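Long-range contact in glycerol-3-phosphate dehydrogenase [NAD(+)] (Dunaliella salina, PDB 6IUY), which probably interconverts dihydroxyacetone phosphate and sn-glycerol 3-phosphate with NAD(H), and joins this dehydrogenase to a phosphatase-like domain so that glycerol can be made directly: residues Gly401-Ala413 and Ser422-Gly434. Residues are numbered along the deposited sequence; the frame is centred on the assembly and turned at random.
With NAD (nicotinamide-adenine-dinucleotide), chain C.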
loop_
_atom_site.group_PDB
_atom_site.type_symbol
_atom_site.label_atom_id
_atom_site.label_comp_id
_atom_site.label_asym_id
_atom_site.label_seq_id
_atom_site.Cartn_x
_atom_site.Cartn_y
_atom_site.Cartn_z
ATOM N N GLY A 401 -16.987 -26.732 7.601
ATOM C CA GLY A 401 -15.879 -27.633 7.314
ATOM C C GLY A 401 -15.361 -27.600 5.892
ATOM O O GLY A 401 -14.775 -28.569 5.407
ATOM N N ILE A 402 -15.578 -26.486 5.211
ATOM C CA ILE A 402 -15.052 -26.322 3.870
ATOM C C ILE A 402 -14.111 -25.117 3.790
ATOM O O ILE A 402 -14.161 -24.203 4.623
ATOM C CB ILE A 402 -16.174 -26.145 2.853
ATOM C CG1 ILE A 402 -17.083 -24.997 3.278
ATOM C CG2 ILE A 402 -16.992 -27.436 2.717
ATOM C CD1 ILE A 402 -18.110 -24.646 2.225
ATOM N N ASP A 403 -13.264 -25.113 2.769
ATOM C CA ASP A 403 -12.338 -24.009 2.584
ATOM C C ASP A 403 -13.067 -22.831 1.962
ATOM O O ASP A 403 -13.974 -23.014 1.153
ATOM C CB ASP A 403 -11.143 -24.439 1.735
ATOM C CG ASP A 403 -10.107 -25.191 2.552
ATOM O OD1 ASP A 403 -9.080 -24.585 2.942
ATOM O OD2 ASP A 403 -10.341 -26.387 2.838
ATOM N N CYS A 404 -12.685 -21.621 2.359
ATOM C CA CYS A 404 -13.420 -20.443 1.917
ATOM C C CYS A 404 -12.493 -19.315 1.483
ATOM O O CYS A 404 -11.734 -18.781 2.288
ATOM C CB CYS A 404 -14.354 -19.969 3.026
ATOM S SG CYS A 404 -15.493 -18.632 2.523
ATOM N N SER A 405 -12.564 -18.975 0.201
ATOM C CA SER A 405 -11.860 -17.825 -0.345
ATOM C C SER A 405 -12.627 -16.534 -0.010
ATOM O O SER A 405 -13.703 -16.597 0.597
ATOM C CB SER A 405 -11.719 -17.972 -1.860
ATOM O OG SER A 405 -11.059 -19.178 -2.197
ATOM N N VAL A 406 -12.084 -15.378 -0.409
ATOM C CA VAL A 406 -12.799 -14.108 -0.312
ATOM C C VAL A 406 -12.642 -13.289 -1.575
ATOM O O VAL A 406 -11.686 -13.469 -2.348
ATOM C CB VAL A 406 -12.327 -13.246 0.862
ATOM C CG1 VAL A 406 -12.582 -13.959 2.194
ATOM C CG2 VAL A 406 -10.843 -12.824 0.671
ATOM N N LEU A 407 -13.607 -12.405 -1.800
ATOM C CA LEU A 407 -13.494 -11.430 -2.866
ATOM C C LEU A 407 -13.641 -10.079 -2.194
ATOM O O LEU A 407 -14.704 -9.777 -1.655
ATOM C CB LEU A 407 -14.557 -11.639 -3.948
ATOM C CG LEU A 407 -14.626 -10.729 -5.184
ATOM C CD1 LEU A 407 -15.501 -11.385 -6.230
ATOM C CD2 LEU A 407 -15.200 -9.360 -4.858
ATOM N N MET A 408 -12.574 -9.285 -2.221
ATOM C CA MET A 408 -12.552 -7.974 -1.558
ATOM C C MET A 408 -11.980 -6.925 -2.491
ATOM O O MET A 408 -10.946 -7.158 -3.119
ATOM C CB MET A 408 -11.721 -8.029 -0.286
ATOM C CG MET A 408 -12.164 -9.078 0.690
ATOM S SD MET A 408 -13.502 -8.469 1.718
ATOM C CE MET A 408 -14.560 -9.928 1.806
ATOM N N GLY A 409 -12.659 -5.792 -2.621
ATOM C CA GLY A 409 -12.200 -4.754 -3.524
ATOM C C GLY A 409 -12.987 -3.472 -3.326
ATOM O O GLY A 409 -13.948 -3.438 -2.548
ATOM N N ALA A 410 -12.569 -2.406 -3.997
ATOM C CA ALA A 410 -13.312 -1.153 -3.976
ATOM C C ALA A 410 -14.544 -1.326 -4.852
ATOM O O ALA A 410 -14.482 -1.122 -6.073
ATOM C CB ALA A 410 -12.443 -0.001 -4.469
ATOM N N ASN A 411 -15.656 -1.743 -4.244
ATOM C CA ASN A 411 -16.780 -2.243 -5.030
ATOM C C ASN A 411 -18.170 -1.699 -4.711
ATOM O O ASN A 411 -19.099 -2.507 -4.576
ATOM C CB ASN A 411 -16.889 -3.771 -4.898
ATOM C CG ASN A 411 -15.640 -4.517 -5.330
ATOM O OD1 ASN A 411 -14.983 -4.167 -6.319
ATOM N ND2 ASN A 411 -15.335 -5.596 -4.606
ATOM N N ILE A 412 -18.357 -0.390 -4.610
ATOM C CA ILE A 412 -19.724 0.139 -4.475
ATOM C C ILE A 412 -20.676 -0.482 -5.528
ATOM O O ILE A 412 -20.477 -0.303 -6.715
ATOM C CB ILE A 412 -19.756 1.674 -4.627
ATOM C CG1 ILE A 412 -18.786 2.349 -3.646
ATOM C CG2 ILE A 412 -21.202 2.198 -4.508
ATOM C CD1 ILE A 412 -18.783 1.751 -2.284
ATOM N N ALA A 413 -21.708 -1.197 -5.086
ATOM C CA ALA A 413 -22.493 -2.079 -5.965
ATOM C C ALA A 413 -23.152 -1.406 -7.149
ATOM O O ALA A 413 -23.031 -1.883 -8.293
ATOM C CB ALA A 413 -23.561 -2.790 -5.153
ATOM N N SER A 422 -14.264 -1.501 -12.851
ATOM C CA SER A 422 -13.954 -1.694 -11.450
ATOM C C SER A 422 -12.999 -2.865 -11.310
ATOM O O SER A 422 -12.639 -3.494 -12.300
ATOM C CB SER A 422 -15.235 -1.933 -10.650
ATOM O OG SER A 422 -14.973 -1.783 -9.264
ATOM N N GLU A 423 -12.564 -3.155 -10.091
ATOM C CA GLU A 423 -11.610 -4.239 -9.893
ATOM C C GLU A 423 -11.759 -4.800 -8.494
ATOM O O GLU A 423 -12.343 -4.168 -7.609
ATOM C CB GLU A 423 -10.157 -3.770 -10.161
ATOM C CG GLU A 423 -9.733 -2.507 -9.442
ATOM C CD GLU A 423 -8.312 -2.009 -9.813
ATOM O OE1 GLU A 423 -7.988 -1.868 -11.014
ATOM O OE2 GLU A 423 -7.526 -1.719 -8.884
ATOM N N ALA A 424 -11.261 -6.014 -8.296
ATOM C CA ALA A 424 -11.287 -6.610 -6.975
ATOM C C ALA A 424 -10.172 -7.616 -6.828
ATOM O O ALA A 424 -9.658 -8.124 -7.809
ATOM C CB ALA A 424 -12.638 -7.292 -6.707
ATOM N N VAL A 425 -9.831 -7.913 -5.589
ATOM C CA VAL A 425 -8.924 -9.001 -5.259
ATOM C C VAL A 425 -9.740 -10.254 -4.950
ATOM O O VAL A 425 -10.740 -10.168 -4.239
ATOM C CB VAL A 425 -8.082 -8.668 -4.013
ATOM C CG1 VAL A 425 -7.615 -9.943 -3.340
ATOM C CG2 VAL A 425 -6.914 -7.724 -4.350
ATOM N N ILE A 426 -9.320 -11.410 -5.460
ATOM C CA ILE A 426 -9.826 -12.663 -4.919
ATOM C C ILE A 426 -8.697 -13.361 -4.197
ATOM O O ILE A 426 -7.705 -13.727 -4.807
ATOM C CB ILE A 426 -10.424 -13.583 -6.010
ATOM C CG1 ILE A 426 -11.856 -13.133 -6.327
ATOM C CG2 ILE A 426 -10.425 -15.031 -5.532
ATOM C CD1 ILE A 426 -12.600 -14.002 -7.354
ATOM N N ALA A 427 -8.843 -13.530 -2.887
ATOM C CA ALA A 427 -7.834 -14.207 -2.101
ATOM C C ALA A 427 -8.243 -15.659 -1.920
ATOM O O ALA A 427 -9.229 -15.938 -1.242
ATOM C CB ALA A 427 -7.655 -13.522 -0.770
ATOM N N TYR A 428 -7.486 -16.573 -2.525
ATOM C CA TYR A 428 -7.895 -17.976 -2.621
ATOM C C TYR A 428 -7.422 -18.807 -1.442
ATOM O O TYR A 428 -6.349 -18.567 -0.876
ATOM C CB TYR A 428 -7.398 -18.598 -3.937
ATOM C CG TYR A 428 -5.915 -18.436 -4.221
ATOM C CD1 TYR A 428 -4.958 -19.134 -3.484
ATOM C CD2 TYR A 428 -5.470 -17.599 -5.243
ATOM C CE1 TYR A 428 -3.605 -18.989 -3.750
ATOM C CE2 TYR A 428 -4.115 -17.460 -5.520
ATOM C CZ TYR A 428 -3.196 -18.157 -4.771
ATOM O OH TYR A 428 -1.858 -18.008 -5.038
ATOM N N ALA A 429 -8.244 -19.789 -1.076
ATOM C CA ALA A 429 -7.939 -20.694 0.021
ATOM C C ALA A 429 -6.802 -21.615 -0.388
ATOM O O ALA A 429 -5.956 -21.988 0.421
ATOM C CB ALA A 429 -9.191 -21.505 0.408
ATOM N N ASN A 430 -6.823 -21.983 -1.662
ATOM C CA ASN A 430 -5.773 -22.751 -2.305
ATOM C C ASN A 430 -5.833 -22.399 -3.775
ATOM O O ASN A 430 -6.824 -21.831 -4.222
ATOM C CB ASN A 430 -5.960 -24.250 -2.074
ATOM C CG ASN A 430 -7.409 -24.653 -2.106
ATOM O OD1 ASN A 430 -8.034 -24.671 -3.171
ATOM N ND2 ASN A 430 -7.967 -24.958 -0.933
ATOM N N ARG A 431 -4.788 -22.714 -4.526
ATOM C CA ARG A 431 -4.652 -22.225 -5.899
ATOM C C ARG A 431 -5.698 -22.747 -6.878
ATOM O O ARG A 431 -5.995 -22.088 -7.882
ATOM C CB ARG A 431 -3.264 -22.576 -6.447
ATOM C CG ARG A 431 -2.209 -21.495 -6.258
ATOM C CD ARG A 431 -0.821 -22.031 -6.586
ATOM N NE ARG A 431 0.218 -21.017 -6.431
ATOM C CZ ARG A 431 1.521 -21.283 -6.440
ATOM N NH1 ARG A 431 1.937 -22.537 -6.584
ATOM N NH2 ARG A 431 2.409 -20.302 -6.292
ATOM N N GLU A 432 -6.234 -23.935 -6.620
ATOM C CA GLU A 432 -7.215 -24.497 -7.539
ATOM C C GLU A 432 -8.502 -23.675 -7.485
ATOM O O GLU A 432 -9.123 -23.397 -8.516
ATOM C CB GLU A 432 -7.488 -25.968 -7.208
ATOM C CG GLU A 432 -6.213 -26.799 -7.062
ATOM C CD GLU A 432 -5.714 -26.867 -5.630
ATOM O OE1 GLU A 432 -6.397 -27.521 -4.806
ATOM O OE2 GLU A 432 -4.648 -26.276 -5.324
ATOM N N SER A 433 -8.897 -23.287 -6.276
ATOM C CA SER A 433 -10.081 -22.456 -6.090
ATOM C C SER A 433 -9.947 -21.150 -6.872
ATOM O O SER A 433 -10.854 -20.766 -7.612
ATOM C CB SER A 433 -10.301 -22.147 -4.603
ATOM O OG SER A 433 -10.591 -23.305 -3.846
ATOM N N GLY A 434 -8.813 -20.473 -6.699
ATOM C CA GLY A 434 -8.581 -19.177 -7.304
ATOM C C GLY A 434 -8.924 -19.155 -8.769
ATOM O O GLY A 434 -9.582 -18.239 -9.246
HETATM P PA NAD C . -27.763 -5.086 1.709
HETATM O O1A NAD C . -28.336 -4.611 0.438
HETATM O O2A NAD C . -26.965 -4.035 2.469
HETATM O O5B NAD C . -28.938 -5.593 2.716
HETATM C C5B NAD C . -30.200 -6.032 2.191
HETATM C C4B NAD C . -30.391 -7.542 2.481
HETATM O O4B NAD C . -30.525 -7.732 3.765
HETATM C C3B NAD C . -31.719 -8.011 1.880
HETATM O O3B NAD C . -31.556 -8.729 0.745
HETATM C C2B NAD C . -32.345 -8.891 2.979
HETATM O O2B NAD C . -32.838 -10.155 2.350
HETATM C C1B NAD C . -31.377 -9.088 3.807
HETATM N N9A NAD C . -31.897 -9.318 5.088
HETATM C C8A NAD C . -32.667 -8.506 5.849
HETATM N N7A NAD C . -32.922 -9.160 7.005
HETATM C C5A NAD C . -32.332 -10.384 6.954
HETATM C C6A NAD C . -32.292 -11.445 7.840
HETATM N N6A NAD C . -32.917 -11.510 9.116
HETATM N N1A NAD C . -31.602 -12.551 7.531
HETATM C C2A NAD C . -30.955 -12.626 6.333
HETATM N N3A NAD C . -31.002 -11.596 5.458
HETATM C C4A NAD C . -31.692 -10.478 5.774
HETATM O O3 NAD C . -26.815 -6.338 1.375
HETATM P PN NAD C . -25.543 -6.361 0.400
HETATM O O1N NAD C . -25.415 -5.053 -0.362
HETATM O O2N NAD C . -25.640 -7.505 -0.583
HETATM O O5D NAD C . -24.264 -6.482 1.317
HETATM C C5D NAD C . -23.978 -7.674 2.025
HETATM C C4D NAD C . -22.461 -7.713 2.255
HETATM O O4D NAD C . -21.822 -7.267 1.189
HETATM C C3D NAD C . -22.117 -6.761 3.383
HETATM O O3D NAD C . -21.287 -7.383 4.238
HETATM C C2D NAD C . -21.397 -5.566 2.696
HETATM O O2D NAD C . -20.494 -4.952 3.705
HETATM C C1D NAD C . -20.790 -6.117 1.683
HETATM N N1N NAD C . -20.528 -5.240 0.560
HETATM C C2N NAD C . -21.462 -4.341 0.089
HETATM C C3N NAD C . -21.163 -3.521 -0.998
HETATM C C7N NAD C . -22.226 -2.509 -1.477
HETATM O O7N NAD C . -21.917 -1.598 -2.220
HETATM N N7N NAD C . -23.588 -2.680 -1.036
HETATM C C4N NAD C . -19.938 -3.595 -1.626
HETATM C C5N NAD C . -19.007 -4.516 -1.179
HETATM C C6N NAD C . -19.320 -5.336 -0.094
#
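L407 lays its branched end over two side chains of the neighbouring strand: CD2 meets A424 CB at 3.8 Å, while CG and CD1 lie against I426 CG1. Its CG is anti to the backbone N (chi1 -180°), and I426 turns CG1 to the side of its own backbone N, bringing the two side chains together at a slant. Helix 431-441 packs on this face through W437 and F441. On the opposite face V406 CG2 touches A427 CB at 3.6 Å. V406-A427 and M408-V425 are antiparallel hydrogen-bonded pairs, each closed by two backbone bonds; M408 N reaches V425 O at 2.9 Å almost in line with the carbonyl. L407-I426 between them is a non-hydrogen-bonded pair, with CA-H...O contacts from L407 CA to V425 O and from I426 CA to V406 O.

Strand 404-408 is the last of the parallel run in the Rossmann-type NAD-binding sheet, and strand 422-427 reverses direction beside it, before strand 446-451. Where the pairing ends, S405 OG accepts the N-H of A429 at 3.1 Å (N-H...O 151°), tying the turn that leads into helix 431-441. Replacing this serine with an alanine removes the acceptor and is likely to leave the A429 amide without its mate in the turn. At the helix start, N430 is the N-cap, its OD1 taking a hydrogen bond from S433 OG at 3.0 Å. At the far end G409 passes so close to the partner strand that a CB on it would collide with A424 CA and E423 O. The chain then runs to the nicotinamide, where A413 N donates a hydrogen bond to O7N of NAD at 2.9 Å. N411 O lies 3.3 Å from C4N of the ring.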